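Local coordinates for protein sialyltransferase 0160 (Photobacterium damselae, PDB 4R84) that probably transfers sialic acid from CMP-sialic acid in alpha-2,6 linkage to galactose-terminated glycans, as a sialyltransferase of the GT-B structural group, at residues A[60-65]-A[79-84]; A[360-365]-A[452-457]. All coordinates share one frame; numbering follows the deposited sequence.

Contact 1: residues A[60-65]-A[79-84]; sequences HSWEQT and ISFDFV
Trp62 meets the 79-84 segment in two ways, through its indole N-H and through the face of its ring. The polar link is a side-chain-to-backbone hydrogen bond: NE1 of Trp62 donates its N-H to the carbonyl O of Ile79 at 2.9 Å, nearly straight at 165°. The oxygen lies in the indole plane, whereas the nitrogen stands well above the carbonyl plane of Ile79. This bond satisfies the pyrrole nitrogen of a buried tryptophan and helps to fix how the indole is turned.

The aromatic part is an edge-to-face pair. Phe81 directs its edge at the five-membered ring of Trp62, with centroids 4.8 Å apart and planes at 86°. CE1 of Phe81 makes the touch, 3.5 Å from Trp62 CG. With chi1 at 65°, Phe81 CG lies between the backbone N and the carbonyl carbon, a setting that swings the ring back across to the indole.

A CH-pi contact completes the set. CD1 of Ile79 stands almost directly over the centre of the His60 ring, 3.6 Å from its centroid.

No backbone pairing joins the two segments. Strand 59-66 pairs antiparallel with strand 92-101, whose Phe98 and Phe96 also touch Trp62, while strand 81-84 pairs with strand 45-48; the contact thus joins the two sheets, consistent with the beta-sandwich of a PKD-like domain.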
loop_
_atom_site.group_PDB
_atom_site.type_symbol
_atom_site.label_atom_id
_atom_site.label_comp_id
_atom_site.label_asym_id
_atom_site.label_seq_id
_atom_site.Cartn_x
_atom_site.Cartn_y
_atom_site.Cartn_z
ATOM N N HIS A 60 28.189 26.387 -32.090
ATOM C CA HIS A 60 27.627 25.657 -30.947
ATOM C C HIS A 60 28.729 25.046 -30.094
ATOM O O HIS A 60 29.836 24.804 -30.575
ATOM C CB HIS A 60 26.657 24.580 -31.437
ATOM C CG HIS A 60 27.257 23.619 -32.419
ATOM N ND1 HIS A 60 28.017 22.533 -32.036
ATOM C CD2 HIS A 60 27.214 23.587 -33.773
ATOM C CE1 HIS A 60 28.409 21.872 -33.111
ATOM N NE2 HIS A 60 27.937 22.492 -34.179
ATOM N N SER A 61 28.425 24.804 -28.818
ATOM C CA SER A 61 29.400 24.190 -27.925
ATOM C C SER A 61 28.745 23.614 -26.676
ATOM O O SER A 61 27.702 24.092 -26.249
ATOM C CB SER A 61 30.457 25.205 -27.506
ATOM O OG SER A 61 29.866 26.220 -26.727
ATOM N N TRP A 62 29.371 22.572 -26.136
ATOM C CA TRP A 62 29.061 22.054 -24.804
ATOM C C TRP A 62 30.229 22.375 -23.883
ATOM O O TRP A 62 31.393 22.355 -24.309
ATOM C CB TRP A 62 28.836 20.537 -24.831
ATOM C CG TRP A 62 27.486 20.074 -25.289
ATOM C CD1 TRP A 62 27.165 19.573 -26.520
ATOM C CD2 TRP A 62 26.286 20.049 -24.521
ATOM N NE1 TRP A 62 25.834 19.243 -26.562
ATOM C CE2 TRP A 62 25.272 19.523 -25.345
ATOM C CE3 TRP A 62 25.971 20.408 -23.211
ATOM C CZ2 TRP A 62 23.964 19.364 -24.905
ATOM C CZ3 TRP A 62 24.668 20.256 -22.774
ATOM C CH2 TRP A 62 23.682 19.729 -23.616
ATOM N N GLU A 63 29.921 22.676 -22.631
ATOM C CA GLU A 63 30.927 22.847 -21.593
ATOM C C GLU A 63 30.393 22.289 -20.276
ATOM O O GLU A 63 29.187 22.318 -20.020
ATOM C CB GLU A 63 31.329 24.311 -21.438
ATOM C CG GLU A 63 30.194 25.250 -21.111
ATOM C CD GLU A 63 30.664 26.688 -20.968
ATOM O OE1 GLU A 63 30.201 27.539 -21.757
ATOM O OE2 GLU A 63 31.499 26.966 -20.079
ATOM N N GLN A 64 31.295 21.787 -19.444
ATOM C CA GLN A 64 30.920 21.291 -18.121
ATOM C C GLN A 64 31.172 22.359 -17.059
ATOM O O GLN A 64 32.262 22.920 -16.997
ATOM C CB GLN A 64 31.689 20.021 -17.790
ATOM C CG GLN A 64 31.246 19.395 -16.476
ATOM C CD GLN A 64 32.028 18.156 -16.149
ATOM O OE1 GLN A 64 32.809 17.672 -16.965
ATOM N NE2 GLN A 64 31.802 17.609 -14.958
ATOM N N THR A 65 30.163 22.664 -16.243
ATOM C CA THR A 65 30.284 23.775 -15.297
ATOM C C THR A 65 30.401 23.380 -13.822
ATOM O O THR A 65 30.722 24.226 -12.988
ATOM C CB THR A 65 29.101 24.760 -15.446
ATOM O OG1 THR A 65 27.874 24.086 -15.156
ATOM C CG2 THR A 65 29.029 25.320 -16.861
ATOM N N ILE A 79 26.346 17.748 -31.044
ATOM C CA ILE A 79 25.049 18.300 -30.707
ATOM C C ILE A 79 24.462 17.482 -29.570
ATOM O O ILE A 79 24.088 18.022 -28.536
ATOM C CB ILE A 79 24.075 18.300 -31.899
ATOM C CG1 ILE A 79 24.633 19.143 -33.048
ATOM C CG2 ILE A 79 22.730 18.856 -31.477
ATOM C CD1 ILE A 79 24.999 20.556 -32.645
ATOM N N SER A 80 24.393 16.172 -29.779
ATOM C CA SER A 80 23.944 15.251 -28.742
ATOM C C SER A 80 25.059 14.267 -28.454
ATOM O O SER A 80 25.767 13.846 -29.366
ATOM C CB SER A 80 22.681 14.511 -29.180
ATOM O OG SER A 80 21.614 15.413 -29.419
ATOM N N PHE A 81 25.218 13.887 -27.191
ATOM C CA PHE A 81 26.210 12.874 -26.849
ATOM C C PHE A 81 25.817 12.156 -25.576
ATOM O O PHE A 81 24.941 12.610 -24.832
ATOM C CB PHE A 81 27.612 13.471 -26.689
ATOM C CG PHE A 81 27.743 14.423 -25.542
ATOM C CD1 PHE A 81 27.404 15.759 -25.690
ATOM C CD2 PHE A 81 28.175 13.975 -24.301
ATOM C CE1 PHE A 81 27.512 16.637 -24.630
ATOM C CE2 PHE A 81 28.286 14.843 -23.237
ATOM C CZ PHE A 81 27.950 16.186 -23.405
ATOM N N ASP A 82 26.481 11.037 -25.322
ATOM C CA ASP A 82 26.117 10.214 -24.173
ATOM C C ASP A 82 26.940 10.510 -22.933
ATOM O O ASP A 82 28.169 10.579 -22.979
ATOM C CB ASP A 82 26.260 8.728 -24.508
ATOM C CG ASP A 82 25.154 8.211 -25.411
ATOM O OD1 ASP A 82 24.160 8.935 -25.651
ATOM O OD2 ASP A 82 25.272 7.052 -25.866
ATOM N N PHE A 83 26.227 10.681 -21.824
ATOM C CA PHE A 83 26.799 10.714 -20.490
ATOM C C PHE A 83 26.594 9.326 -19.889
ATOM O O PHE A 83 25.451 8.879 -19.728
ATOM C CB PHE A 83 26.112 11.799 -19.644
ATOM C CG PHE A 83 26.500 11.807 -18.185
ATOM C CD1 PHE A 83 27.554 12.588 -17.737
ATOM C CD2 PHE A 83 25.768 11.075 -17.246
ATOM C CE1 PHE A 83 27.890 12.615 -16.387
ATOM C CE2 PHE A 83 26.106 11.090 -15.900
ATOM C CZ PHE A 83 27.160 11.867 -15.468
ATOM N N VAL A 84 27.694 8.640 -19.583
ATOM C CA VAL A 84 27.628 7.361 -18.881
ATOM C C VAL A 84 27.949 7.578 -17.414
ATOM O O VAL A 84 29.051 8.017 -17.080
ATOM C CB VAL A 84 28.611 6.330 -19.449
ATOM C CG1 VAL A 84 28.479 4.997 -18.699
ATOM C CG2 VAL A 84 28.381 6.145 -20.941
#

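Contact 2: residues A[360-365]-A[452-457]; sequences IFTGTT and SLYFTI. With CSF (cytidine-5'-monophosphate-3-fluoro-N-acetyl-neuraminic acid), chain E.
Thr362 and Tyr454 meet through their hydroxyls, OG1 of the threonine lying 2.7 Å from OH of the tyrosine in a hydroxyl-hydroxyl hydrogen bond whose direction is left open. The two side chains come from opposite directions, and the threonine oxygen lies at the edge of the phenol ring, near its plane. A weak hydrogen bond to Ile449 O gives this buried oxygen a second partner. OG1 takes up its place between the backbone N and carbonyl carbon of Thr362 (chi1 60°), leaving the methyl CG2 for Leu453. There the contact is apolar and tip to tip, CG2 of Thr362 to CD1 of Leu453 at 3.9 Å.

Thr362 ends strand 358-362 of the parallel sheet in the Rossmann-like domain of this GT-B enzyme, where the chain turns into the nucleotide pocket; Leu453 and Tyr454 belong to the 3-10 turn 452-455.

Leu453 faces two ways, since its other methyl, CD2, packs on the cytosine ring of the bound CMP-3-fluoro-sialic acid, 3.8 Å from C4. The base's amino group N4 donates to Gly363 O at 2.9 Å. At the start of the turn, Ser452 N holds the phosphate oxygen O2A at 3.1 Å and 169°. Lys405, His407 and Glu434 also hydrogen-bond the ligand, while Tyr454 backs onto Met488 of helix 483-490.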
loop_
_atom_site.group_PDB
_atom_site.type_symbol
_atom_site.label_atom_id
_atom_site.label_comp_id
_atom_site.label_asym_id
_atom_site.label_seq_id
_atom_site.Cartn_x
_atom_site.Cartn_y
_atom_site.Cartn_z
ATOM N N ILE A 360 -24.744 -4.079 -1.026
ATOM C CA ILE A 360 -23.909 -5.266 -0.966
ATOM C C ILE A 360 -23.989 -5.918 0.397
ATOM O O ILE A 360 -23.691 -5.288 1.415
ATOM C CB ILE A 360 -22.426 -4.953 -1.247
ATOM C CG1 ILE A 360 -22.241 -4.469 -2.672
ATOM C CG2 ILE A 360 -21.592 -6.202 -0.998
ATOM C CD1 ILE A 360 -20.786 -4.077 -2.971
ATOM N N PHE A 361 -24.364 -7.192 0.408
ATOM C CA PHE A 361 -24.261 -8.000 1.611
ATOM C C PHE A 361 -22.884 -8.657 1.661
ATOM O O PHE A 361 -22.492 -9.337 0.714
ATOM C CB PHE A 361 -25.352 -9.077 1.655
ATOM C CG PHE A 361 -25.211 -10.029 2.812
ATOM C CD1 PHE A 361 -25.686 -9.683 4.061
ATOM C CD2 PHE A 361 -24.605 -11.269 2.652
ATOM C CE1 PHE A 361 -25.560 -10.556 5.137
ATOM C CE2 PHE A 361 -24.472 -12.145 3.730
ATOM C CZ PHE A 361 -24.951 -11.779 4.969
ATOM N N THR A 362 -22.185 -8.493 2.782
ATOM C CA THR A 362 -20.873 -9.124 2.917
ATOM C C THR A 362 -20.987 -10.445 3.674
ATOM O O THR A 362 -21.316 -10.470 4.867
ATOM C CB THR A 362 -19.883 -8.206 3.648
ATOM O OG1 THR A 362 -20.379 -7.909 4.950
ATOM C CG2 THR A 362 -19.706 -6.892 2.891
ATOM N N GLY A 363 -20.707 -11.548 2.990
ATOM C CA GLY A 363 -20.822 -12.859 3.615
ATOM C C GLY A 363 -19.629 -13.233 4.482
ATOM O O GLY A 363 -18.610 -12.551 4.482
ATOM N N THR A 364 -19.761 -14.315 5.243
ATOM C CA THR A 364 -18.616 -14.866 5.965
ATOM C C THR A 364 -18.558 -16.371 5.771
ATOM O O THR A 364 -19.325 -16.931 4.992
ATOM C CB THR A 364 -18.675 -14.545 7.465
ATOM O OG1 THR A 364 -17.409 -14.859 8.069
ATOM C CG2 THR A 364 -19.802 -15.341 8.133
ATOM N N THR A 365 -17.636 -17.025 6.467
ATOM C CA THR A 365 -17.544 -18.473 6.388
ATOM C C THR A 365 -18.361 -19.115 7.503
ATOM O O THR A 365 -19.549 -18.849 7.634
ATOM C CB THR A 365 -16.075 -18.956 6.455
ATOM O OG1 THR A 365 -15.444 -18.409 7.620
ATOM C CG2 THR A 365 -15.323 -18.489 5.234
ATOM N N SER A 452 -12.868 -6.925 8.791
ATOM C CA SER A 452 -11.938 -5.811 8.711
ATOM C C SER A 452 -12.306 -4.860 7.568
ATOM O O SER A 452 -11.960 -3.680 7.589
ATOM C CB SER A 452 -10.504 -6.353 8.546
ATOM O OG SER A 452 -9.585 -5.296 8.489
ATOM N N LEU A 453 -12.997 -5.381 6.560
ATOM C CA LEU A 453 -13.347 -4.588 5.396
ATOM C C LEU A 453 -14.193 -3.359 5.765
ATOM O O LEU A 453 -14.217 -2.384 5.018
ATOM C CB LEU A 453 -14.078 -5.454 4.357
ATOM C CG LEU A 453 -15.491 -5.967 4.677
ATOM C CD1 LEU A 453 -16.572 -4.954 4.275
ATOM C CD2 LEU A 453 -15.704 -7.323 3.967
ATOM N N TYR A 454 -14.890 -3.403 6.905
ATOM C CA TYR A 454 -15.753 -2.279 7.292
ATOM C C TYR A 454 -14.959 -1.060 7.757
ATOM O O TYR A 454 -15.518 0.029 7.891
ATOM C CB TYR A 454 -16.757 -2.713 8.381
ATOM C CG TYR A 454 -17.926 -3.433 7.767
ATOM C CD1 TYR A 454 -18.991 -2.727 7.224
ATOM C CD2 TYR A 454 -17.921 -4.815 7.651
ATOM C CE1 TYR A 454 -20.043 -3.383 6.612
ATOM C CE2 TYR A 454 -18.956 -5.475 7.049
ATOM C CZ TYR A 454 -20.011 -4.762 6.530
ATOM O OH TYR A 454 -21.031 -5.453 5.929
ATOM N N PHE A 455 -13.653 -1.225 7.959
ATOM C CA PHE A 455 -12.836 -0.107 8.400
ATOM C C PHE A 455 -12.471 0.855 7.275
ATOM O O PHE A 455 -11.948 1.936 7.525
ATOM C CB PHE A 455 -11.571 -0.627 9.072
ATOM C CG PHE A 455 -11.716 -0.769 10.544
ATOM C CD1 PHE A 455 -12.644 -1.660 11.072
ATOM C CD2 PHE A 455 -10.973 0.004 11.408
ATOM C CE1 PHE A 455 -12.796 -1.793 12.429
ATOM C CE2 PHE A 455 -11.127 -0.127 12.774
ATOM C CZ PHE A 455 -12.041 -1.020 13.285
ATOM N N THR A 456 -12.764 0.491 6.036
ATOM C CA THR A 456 -12.496 1.426 4.956
ATOM C C THR A 456 -13.757 1.712 4.154
ATOM O O THR A 456 -13.716 1.940 2.950
ATOM C CB THR A 456 -11.370 0.924 4.037
ATOM O OG1 THR A 456 -11.625 -0.430 3.643
ATOM C CG2 THR A 456 -10.037 0.990 4.765
ATOM N N ILE A 457 -14.888 1.699 4.849
ATOM C CA ILE A 457 -16.141 2.137 4.251
ATOM C C ILE A 457 -16.613 3.398 4.965
ATOM O O ILE A 457 -16.689 3.407 6.193
ATOM C CB ILE A 457 -17.232 1.070 4.365
ATOM C CG1 ILE A 457 -16.769 -0.272 3.785
ATOM C CG2 ILE A 457 -18.508 1.542 3.676
ATOM C CD1 ILE A 457 -17.805 -1.375 3.963
HETATM C C5A CSF E . -10.860 -13.056 11.934
HETATM C C4A CSF E . -9.640 -12.880 11.037
HETATM C C2A CSF E . -11.105 -13.417 9.044
HETATM O O6A CSF E . -12.195 -13.511 9.979
HETATM C C6A CSF E . -12.096 -12.677 11.128
HETATM C C3A CSF E . -9.775 -13.716 9.759
HETATM O O4A CSF E . -8.471 -13.272 11.769
HETATM N N5A CSF E . -10.744 -12.189 13.085
HETATM C C7A CSF E . -13.341 -12.908 11.962
HETATM C C8A CSF E . -14.579 -12.521 11.174
HETATM C C9A CSF E . -15.809 -12.551 12.073
HETATM O O9A CSF E . -16.927 -12.141 11.286
HETATM O O8A CSF E . -14.399 -11.187 10.699
HETATM O O7A CSF E . -13.435 -14.294 12.298
HETATM C C1A CSF E . -11.325 -14.431 7.940
HETATM O OBA CSF E . -10.542 -14.436 6.969
HETATM O OAA CSF E . -12.272 -15.248 8.027
HETATM O O1A CSF E . -10.978 -12.126 8.446
HETATM O O2A CSF E . -11.796 -9.781 8.260
HETATM N N1 CSF E . -13.402 -10.569 2.605
HETATM C C2 CSF E . -14.099 -10.215 1.440
HETATM N N3 CSF E . -15.445 -10.343 1.396
HETATM C C4 CSF E . -16.103 -10.803 2.482
HETATM C C5 CSF E . -15.418 -11.169 3.641
HETATM C C6 CSF E . -14.033 -11.049 3.679
HETATM C "C3'" CSF E . -11.078 -9.089 4.285
HETATM C "C2'" CSF E . -11.461 -9.043 2.829
HETATM C "C1'" CSF E . -11.934 -10.457 2.581
HETATM O "O4'" CSF E . -11.360 -11.282 3.599
HETATM C "C4'" CSF E . -10.498 -10.480 4.405
HETATM P PA CSF E . -12.133 -11.182 7.816
HETATM O "O5'" CSF E . -11.843 -11.145 6.256
HETATM C "C5'" CSF E . -10.497 -11.010 5.822
HETATM O "O3'" CSF E . -10.169 -8.049 4.621
HETATM O "O2'" CSF E . -10.297 -8.847 2.014
HETATM N N4 CSF E . -17.452 -10.932 2.441
HETATM O O2 CSF E . -13.457 -9.784 0.446
HETATM O O3A CSF E . -13.518 -11.742 8.002
HETATM C C10 CSF E . -10.877 -12.621 14.342
HETATM O O10 CSF E . -11.017 -13.803 14.621
HETATM C C11 CSF E . -10.866 -11.549 15.396
HETATM F F3A CSF E . -9.739 -15.058 10.062
#

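How the contacts relate
The two contacts share no element: contact 1 lies in the N-terminal beta domain, its centre about 41 Å from the centre of the chain, and contact 2 lies in the sialyltransferase domain, its centre about 19 Å from that of the chain, with about 43 Å between the nearest atoms of the two contacts. All the touching residues of contact 2 are buried, whereas contact 1 is partly buried, with Trp62 and Phe81 buried, His60 and Ile79 partly exposed. Contact 1 joins segments close in sequence, mainly by ring packing and an indole-to-carbonyl bond. Contact 2 brings together segments 87 residues apart through a hydroxyl pair and a methyl contact, and both its segments also bind the donor analogue.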